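Local structure of nisin leader peptide-processing serine protease NisP (Lactococcus lactis subsp. lactis, 4MZD) at residues H66-Y71 with G344-V349; T315-K320 with L333-F338. The protein is the subtilisin-like serine protease that removes the leader peptide from the nisin precursor, here represented by its extracellular catalytic domain. All coordinates share one frame; numbering follows the deposited sequence.

Overall arrangement
Interaction 1 is a surface contact between the N-terminal loop 66-71 and strand 346-349, while interaction 2 is partly buried and joins the first turn of helix 316-328 to the end of helix 332-335 and the residue after it. Both reach the same two-stranded antiparallel hairpin, 337-340 with 346-349, and their centres lie about 16 Å apart. Phe338 connects them, its ring meeting those of Phe68, Tyr71, Tyr346 and Tyr348. The chemistry differs with place: interaction 1 relies on one T-shaped aromatic pair, a hydroxyl against a ring and one bridging water, whereas interaction 2 sets a direct amide-to-carboxylate hydrogen bond, with a water beside it, next to a loose aromatic pair.

Interaction 1: H66-Y71 with G344-V349; sequences HDFWDY and GWYQYV
The edge of the Phe68 ring points at the face of Tyr346, a T-shaped pair with centroids 5.5 Å apart and planes at 76°. Its leading atom is Phe68 CE2, 3.9 Å from Tyr346 CE2, so the approach falls toward the rim of the tyrosine ring and not over its middle. Phe68 CG stands anti to its own carbonyl carbon (chi1 -62°), which carries the ring out of the type I turn His66-Trp69 toward the strand. The hydroxyl of Tyr346 is engaged away from this pair, by Asp109 and Asn160, and these bonds probably help to hold the ring that receives the Phe68 edge.

Tyr71 and Tyr348 meet differently. Their side chains lie at about a right angle, and the phenol oxygen Tyr348 OH comes obliquely to the Tyr71 ring, 3.9 Å from Tyr71 CG. The same hydroxyl donates to a water 2.7 Å from Tyr348 OH; that water lies in the plane of the Tyr348 ring and donates to Tyr71 O at 2.8 Å. The direct contact is van der Waals, and the polar link runs through the water. Between the two pairs, Phe338 of the adjoining strand meets all four rings. The result is an aromatic cluster on one side of a two-stranded antiparallel sheet, joining the N-terminal loop to a surface hairpin of the subtilisin-like catalytic domain.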
loop_
_atom_site.group_PDB
_atom_site.type_symbol
_atom_site.label_atom_id
_atom_site.label_comp_id
_atom_site.label_asym_id
_atom_site.label_seq_id
_atom_site.Cartn_x
_atom_site.Cartn_y
_atom_site.Cartn_z
ATOM N N HIS A 66 4.579 -14.967 -20.387
ATOM C CA HIS A 66 3.875 -13.946 -19.604
ATOM C C HIS A 66 2.828 -13.268 -20.477
ATOM O O HIS A 66 3.028 -12.161 -20.979
ATOM C CB HIS A 66 4.867 -12.940 -19.026
ATOM C CG HIS A 66 6.031 -13.586 -18.346
ATOM N ND1 HIS A 66 5.891 -14.375 -17.225
ATOM C CD2 HIS A 66 7.352 -13.586 -18.644
ATOM C CE1 HIS A 66 7.076 -14.828 -16.857
ATOM N NE2 HIS A 66 7.980 -14.361 -17.700
ATOM N N ASP A 67 1.703 -13.956 -20.641
ATOM C CA ASP A 67 0.708 -13.587 -21.640
ATOM C C ASP A 67 0.215 -12.157 -21.541
ATOM O O ASP A 67 -0.114 -11.551 -22.558
ATOM C CB ASP A 67 -0.502 -14.507 -21.550
ATOM C CG ASP A 67 -0.179 -15.928 -21.917
ATOM O OD1 ASP A 67 0.688 -16.139 -22.797
ATOM O OD2 ASP A 67 -0.804 -16.833 -21.331
ATOM N N PHE A 68 0.135 -11.625 -20.325
ATOM C CA PHE A 68 -0.503 -10.328 -20.135
ATOM C C PHE A 68 0.485 -9.207 -19.803
ATOM O O PHE A 68 0.082 -8.100 -19.440
ATOM C CB PHE A 68 -1.606 -10.435 -19.075
ATOM C CG PHE A 68 -2.730 -11.378 -19.456
ATOM C CD1 PHE A 68 -3.220 -11.427 -20.754
ATOM C CD2 PHE A 68 -3.293 -12.223 -18.506
ATOM C CE1 PHE A 68 -4.259 -12.296 -21.093
ATOM C CE2 PHE A 68 -4.331 -13.084 -18.841
ATOM C CZ PHE A 68 -4.807 -13.118 -20.136
ATOM N N TRP A 69 1.778 -9.474 -19.953
ATOM C CA TRP A 69 2.782 -8.441 -19.743
ATOM C C TRP A 69 2.479 -7.175 -20.543
ATOM O O TRP A 69 2.666 -6.060 -20.052
ATOM C CB TRP A 69 4.166 -8.975 -20.106
ATOM C CG TRP A 69 5.232 -7.936 -20.158
ATOM C CD1 TRP A 69 5.874 -7.481 -21.271
ATOM C CD2 TRP A 69 5.788 -7.220 -19.052
ATOM N NE1 TRP A 69 6.799 -6.528 -20.928
ATOM C CE2 TRP A 69 6.772 -6.351 -19.569
ATOM C CE3 TRP A 69 5.560 -7.234 -17.673
ATOM C CZ2 TRP A 69 7.522 -5.504 -18.759
ATOM C CZ3 TRP A 69 6.305 -6.388 -16.868
ATOM C CH2 TRP A 69 7.274 -5.536 -17.414
ATOM N N ASP A 70 2.001 -7.340 -21.772
ATOM C CA ASP A 70 1.729 -6.187 -22.624
ATOM C C ASP A 70 0.660 -5.253 -22.063
ATOM O O ASP A 70 0.604 -4.081 -22.433
ATOM C CB ASP A 70 1.345 -6.639 -24.034
ATOM C CG ASP A 70 2.521 -7.211 -24.800
ATOM O OD1 ASP A 70 3.669 -6.836 -24.482
ATOM O OD2 ASP A 70 2.297 -8.021 -25.725
ATOM N N TYR A 71 -0.180 -5.770 -21.171
ATOM C CA TYR A 71 -1.211 -4.958 -20.531
ATOM C C TYR A 71 -0.659 -4.166 -19.349
ATOM O O TYR A 71 -1.347 -3.304 -18.809
ATOM C CB TYR A 71 -2.355 -5.839 -20.020
ATOM C CG TYR A 71 -3.183 -6.506 -21.090
ATOM C CD1 TYR A 71 -3.556 -5.818 -22.239
ATOM C CD2 TYR A 71 -3.613 -7.816 -20.941
ATOM C CE1 TYR A 71 -4.320 -6.423 -23.220
ATOM C CE2 TYR A 71 -4.370 -8.432 -21.915
ATOM C CZ TYR A 71 -4.720 -7.733 -23.052
ATOM O OH TYR A 71 -5.477 -8.351 -24.016
ATOM N N GLY A 344 -9.148 -15.941 -8.999
ATOM C CA GLY A 344 -8.166 -16.799 -9.636
ATOM C C GLY A 344 -7.675 -16.223 -10.951
ATOM O O GLY A 344 -6.790 -16.794 -11.589
ATOM N N TRP A 345 -8.231 -15.075 -11.341
ATOM C CA TRP A 345 -7.889 -14.449 -12.612
ATOM C C TRP A 345 -7.421 -13.007 -12.369
ATOM O O TRP A 345 -6.598 -12.790 -11.479
ATOM C CB TRP A 345 -9.057 -14.574 -13.596
ATOM C CG TRP A 345 -9.478 -16.023 -13.745
ATOM C CD1 TRP A 345 -10.600 -16.618 -13.235
ATOM C CD2 TRP A 345 -8.748 -17.059 -14.413
ATOM N NE1 TRP A 345 -10.619 -17.953 -13.566
ATOM C CE2 TRP A 345 -9.493 -18.249 -14.286
ATOM C CE3 TRP A 345 -7.540 -17.093 -15.112
ATOM C CZ2 TRP A 345 -9.070 -19.457 -14.836
ATOM C CZ3 TRP A 345 -7.122 -18.293 -15.655
ATOM C CH2 TRP A 345 -7.883 -19.457 -15.512
ATOM N N TYR A 346 -7.942 -12.041 -13.125
ATOM C CA TYR A 346 -7.377 -10.691 -13.157
ATOM C C TYR A 346 -8.461 -9.635 -13.152
ATOM O O TYR A 346 -9.616 -9.913 -13.463
ATOM C CB TYR A 346 -6.464 -10.527 -14.384
ATOM C CG TYR A 346 -5.463 -11.645 -14.411
ATOM C CD1 TYR A 346 -4.270 -11.539 -13.716
ATOM C CD2 TYR A 346 -5.745 -12.847 -15.051
ATOM C CE1 TYR A 346 -3.369 -12.580 -13.677
ATOM C CE2 TYR A 346 -4.852 -13.898 -15.012
ATOM C CZ TYR A 346 -3.666 -13.765 -14.315
ATOM O OH TYR A 346 -2.779 -14.816 -14.264
ATOM N N GLN A 347 -8.071 -8.413 -12.814
ATOM C CA GLN A 347 -8.988 -7.290 -12.810
ATOM C C GLN A 347 -8.204 -6.003 -13.001
ATOM O O GLN A 347 -7.052 -5.905 -12.580
ATOM C CB GLN A 347 -9.724 -7.248 -11.468
ATOM C CG GLN A 347 -10.711 -6.120 -11.305
ATOM C CD GLN A 347 -11.573 -6.299 -10.077
ATOM O OE1 GLN A 347 -11.870 -7.423 -9.673
ATOM N NE2 GLN A 347 -11.972 -5.190 -9.470
ATOM N N TYR A 348 -8.844 -5.017 -13.621
ATOM C CA TYR A 348 -8.329 -3.655 -13.657
ATOM C C TYR A 348 -8.698 -2.911 -12.388
ATOM O O TYR A 348 -9.859 -2.914 -11.976
ATOM C CB TYR A 348 -8.873 -2.910 -14.880
ATOM C CG TYR A 348 -8.110 -3.264 -16.132
ATOM C CD1 TYR A 348 -6.927 -2.602 -16.438
ATOM C CD2 TYR A 348 -8.541 -4.278 -16.989
ATOM C CE1 TYR A 348 -6.193 -2.922 -17.560
ATOM C CE2 TYR A 348 -7.811 -4.601 -18.127
ATOM C CZ TYR A 348 -6.637 -3.924 -18.403
ATOM O OH TYR A 348 -5.911 -4.270 -19.525
ATOM N N VAL A 349 -7.700 -2.263 -11.791
ATOM C CA VAL A 349 -7.852 -1.560 -10.522
ATOM C C VAL A 349 -7.146 -0.207 -10.596
ATOM O O VAL A 349 -6.415 0.082 -11.543
ATOM C CB VAL A 349 -7.239 -2.386 -9.361
ATOM C CG1 VAL A 349 -7.930 -3.738 -9.245
ATOM C CG2 VAL A 349 -5.737 -2.555 -9.551
HETATM O O HOH W 1 -3.797 -2.702 -20.019
#

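Interaction 2: T315-K320 with L333-F338; sequences TANFKK and LKDWLF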
loop_
_atom_site.group_PDB
_atom_site.type_symbol
_atom_site.label_atom_id
_atom_site.label_comp_id
_atom_site.label_asym_id
_atom_site.label_seq_id
_atom_site.Cartn_x
_atom_site.Cartn_y
_atom_site.Cartn_z
ATOM N N THR A 315 -8.449 8.267 -12.487
ATOM C CA THR A 315 -9.898 8.269 -12.672
ATOM C C THR A 315 -10.381 9.494 -13.454
ATOM O O THR A 315 -11.580 9.739 -13.557
ATOM C CB THR A 315 -10.679 8.139 -11.334
ATOM O OG1 THR A 315 -10.156 9.051 -10.359
ATOM C CG2 THR A 315 -10.564 6.731 -10.784
ATOM N N ALA A 316 -9.455 10.248 -14.031
ATOM C CA ALA A 316 -9.838 11.489 -14.703
ATOM C C ALA A 316 -10.773 11.249 -15.883
ATOM O O ALA A 316 -11.748 11.980 -16.068
ATOM C CB ALA A 316 -8.610 12.251 -15.140
ATOM N N ASN A 317 -10.479 10.235 -16.689
ATOM C CA ASN A 317 -11.326 9.945 -17.839
ATOM C C ASN A 317 -12.608 9.236 -17.446
ATOM O O ASN A 317 -13.663 9.497 -18.010
ATOM C CB ASN A 317 -10.555 9.178 -18.904
ATOM C CG ASN A 317 -9.378 9.965 -19.410
ATOM O OD1 ASN A 317 -9.523 11.134 -19.768
ATOM N ND2 ASN A 317 -8.201 9.356 -19.405
ATOM N N PHE A 318 -12.526 8.346 -16.462
ATOM C CA PHE A 318 -13.740 7.761 -15.922
ATOM C C PHE A 318 -14.726 8.860 -15.519
ATOM O O PHE A 318 -15.921 8.788 -15.826
ATOM C CB PHE A 318 -13.436 6.868 -14.721
ATOM C CG PHE A 318 -14.637 6.119 -14.226
ATOM C CD1 PHE A 318 -14.899 4.836 -14.672
ATOM C CD2 PHE A 318 -15.523 6.705 -13.333
ATOM C CE1 PHE A 318 -16.011 4.148 -14.229
ATOM C CE2 PHE A 318 -16.637 6.021 -12.888
ATOM C CZ PHE A 318 -16.880 4.740 -13.337
ATOM N N LYS A 319 -14.228 9.873 -14.819
ATOM C CA LYS A 319 -15.085 10.948 -14.335
ATOM C C LYS A 319 -15.638 11.827 -15.452
ATOM O O LYS A 319 -16.781 12.277 -15.382
ATOM C CB LYS A 319 -14.322 11.800 -13.332
ATOM C CG LYS A 319 -14.089 11.109 -12.027
ATOM C CD LYS A 319 -13.213 11.957 -11.143
ATOM C CE LYS A 319 -12.889 11.227 -9.869
ATOM N NZ LYS A 319 -14.117 10.679 -9.245
ATOM N N LYS A 320 -14.834 12.092 -16.473
ATOM C CA LYS A 320 -15.303 12.910 -17.587
ATOM C C LYS A 320 -16.336 12.197 -18.445
ATOM O O LYS A 320 -17.318 12.803 -18.871
ATOM C CB LYS A 320 -14.147 13.333 -18.489
ATOM C CG LYS A 320 -13.304 14.446 -17.937
ATOM C CD LYS A 320 -12.473 15.089 -19.029
ATOM C CE LYS A 320 -11.380 14.162 -19.518
ATOM N NZ LYS A 320 -10.460 14.865 -20.452
ATOM N N LEU A 333 -7.613 0.541 -20.394
ATOM C CA LEU A 333 -6.390 -0.157 -20.780
ATOM C C LEU A 333 -5.135 0.613 -20.398
ATOM O O LEU A 333 -4.102 0.017 -20.077
ATOM C CB LEU A 333 -6.378 -0.432 -22.283
ATOM C CG LEU A 333 -7.451 -1.391 -22.790
ATOM C CD1 LEU A 333 -7.600 -1.276 -24.296
ATOM C CD2 LEU A 333 -7.112 -2.822 -22.391
ATOM N N LYS A 334 -5.222 1.937 -20.455
ATOM C CA LYS A 334 -4.096 2.787 -20.093
ATOM C C LYS A 334 -4.283 3.489 -18.752
ATOM O O LYS A 334 -3.306 3.914 -18.146
ATOM C CB LYS A 334 -3.831 3.823 -21.183
ATOM C CG LYS A 334 -3.423 3.216 -22.508
ATOM C CD LYS A 334 -2.947 4.274 -23.490
ATOM C CE LYS A 334 -3.937 5.419 -23.611
ATOM N NZ LYS A 334 -3.759 6.440 -22.540
ATOM N N ASP A 335 -5.528 3.615 -18.299
ATOM C CA ASP A 335 -5.827 4.407 -17.105
ATOM C C ASP A 335 -5.792 3.591 -15.824
ATOM O O ASP A 335 -5.466 4.116 -14.754
ATOM C CB ASP A 335 -7.218 5.032 -17.202
ATOM C CG ASP A 335 -7.299 6.177 -18.189
ATOM O OD1 ASP A 335 -6.313 6.457 -18.903
ATOM O OD2 ASP A 335 -8.393 6.770 -18.258
ATOM N N TRP A 336 -6.192 2.325 -15.918
ATOM C CA TRP A 336 -6.227 1.445 -14.760
ATOM C C TRP A 336 -5.171 0.372 -14.950
ATOM O O TRP A 336 -4.610 0.230 -16.041
ATOM C CB TRP A 336 -7.624 0.857 -14.552
ATOM C CG TRP A 336 -8.644 1.872 -14.106
ATOM C CD1 TRP A 336 -8.442 3.211 -13.896
ATOM C CD2 TRP A 336 -10.022 1.620 -13.812
ATOM N NE1 TRP A 336 -9.614 3.801 -13.493
ATOM C CE2 TRP A 336 -10.598 2.849 -13.435
ATOM C CE3 TRP A 336 -10.826 0.472 -13.826
ATOM C CZ2 TRP A 336 -11.941 2.964 -13.078
ATOM C CZ3 TRP A 336 -12.161 0.589 -13.475
ATOM C CH2 TRP A 336 -12.704 1.830 -13.104
ATOM N N LEU A 337 -4.876 -0.362 -13.891
ATOM C CA LEU A 337 -3.808 -1.334 -13.990
ATOM C C LEU A 337 -4.311 -2.754 -13.750
ATOM O O LEU A 337 -5.249 -3.015 -12.996
ATOM C CB LEU A 337 -2.609 -0.955 -13.133
ATOM C CG LEU A 337 -2.894 -0.897 -11.646
ATOM C CD1 LEU A 337 -2.438 -2.174 -10.984
ATOM C CD2 LEU A 337 -2.179 0.291 -11.007
ATOM N N PHE A 338 -3.668 -3.671 -14.444
ATOM C CA PHE A 338 -4.107 -5.050 -14.538
ATOM C C PHE A 338 -3.373 -5.873 -13.489
ATOM O O PHE A 338 -2.146 -5.908 -13.471
ATOM C CB PHE A 338 -3.744 -5.528 -15.943
ATOM C CG PHE A 338 -4.378 -6.816 -16.351
ATOM C CD1 PHE A 338 -5.728 -6.891 -16.634
ATOM C CD2 PHE A 338 -3.601 -7.944 -16.508
ATOM C CE1 PHE A 338 -6.289 -8.091 -17.051
ATOM C CE2 PHE A 338 -4.153 -9.141 -16.916
ATOM C CZ PHE A 338 -5.495 -9.211 -17.201
HETATM O O HOH W 2 -9.668 7.474 -15.950
#
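Asp335 OD2 accepts two hydrogen bonds, one from Asn317 ND2 in the first turn of helix 316-328 (2.8 Å) and one from a water (2.7 Å from Asp335 OD2). This ties two successive helices of the subtilisin-like domain together, with Asp335 at the end of the short helix 332-335 that leads into the hairpin. The hydrogen bond from the Asn317 amide is fairly straight, with an N-H...O angle of 164°. It uses the syn side of the carboxylate, although the donor stands somewhat out of the carboxylate plane. With chi1 -61° the Asn317 amide reaches Asp335; the side chains, as chains, cross at about a right angle, while their flat ends are nearly coplanar. The water carries the link onward by accepting from Phe318 N at 3.0 Å, a backbone N-H in the first helical turn.

Beside this polar link, the rings of Phe318 and Trp336 are tilted by only 23°, yet so displaced along their planes, with centroids 5.8 Å apart, that little of one covers the other. Phe326, further along the same helix, adds its ring to both of them. Thr315 turns its hydroxyl to Asp299 and leaves its methyl on the indole side, where Thr315 CG2 lies 4.1 Å from Trp336 NE1, whose N-H makes a weak hydrogen bond to Thr314 O. On the six-membered ring, next to the N-H side, Phe318 CD1 comes 3.8 Å from Trp336 CZ2.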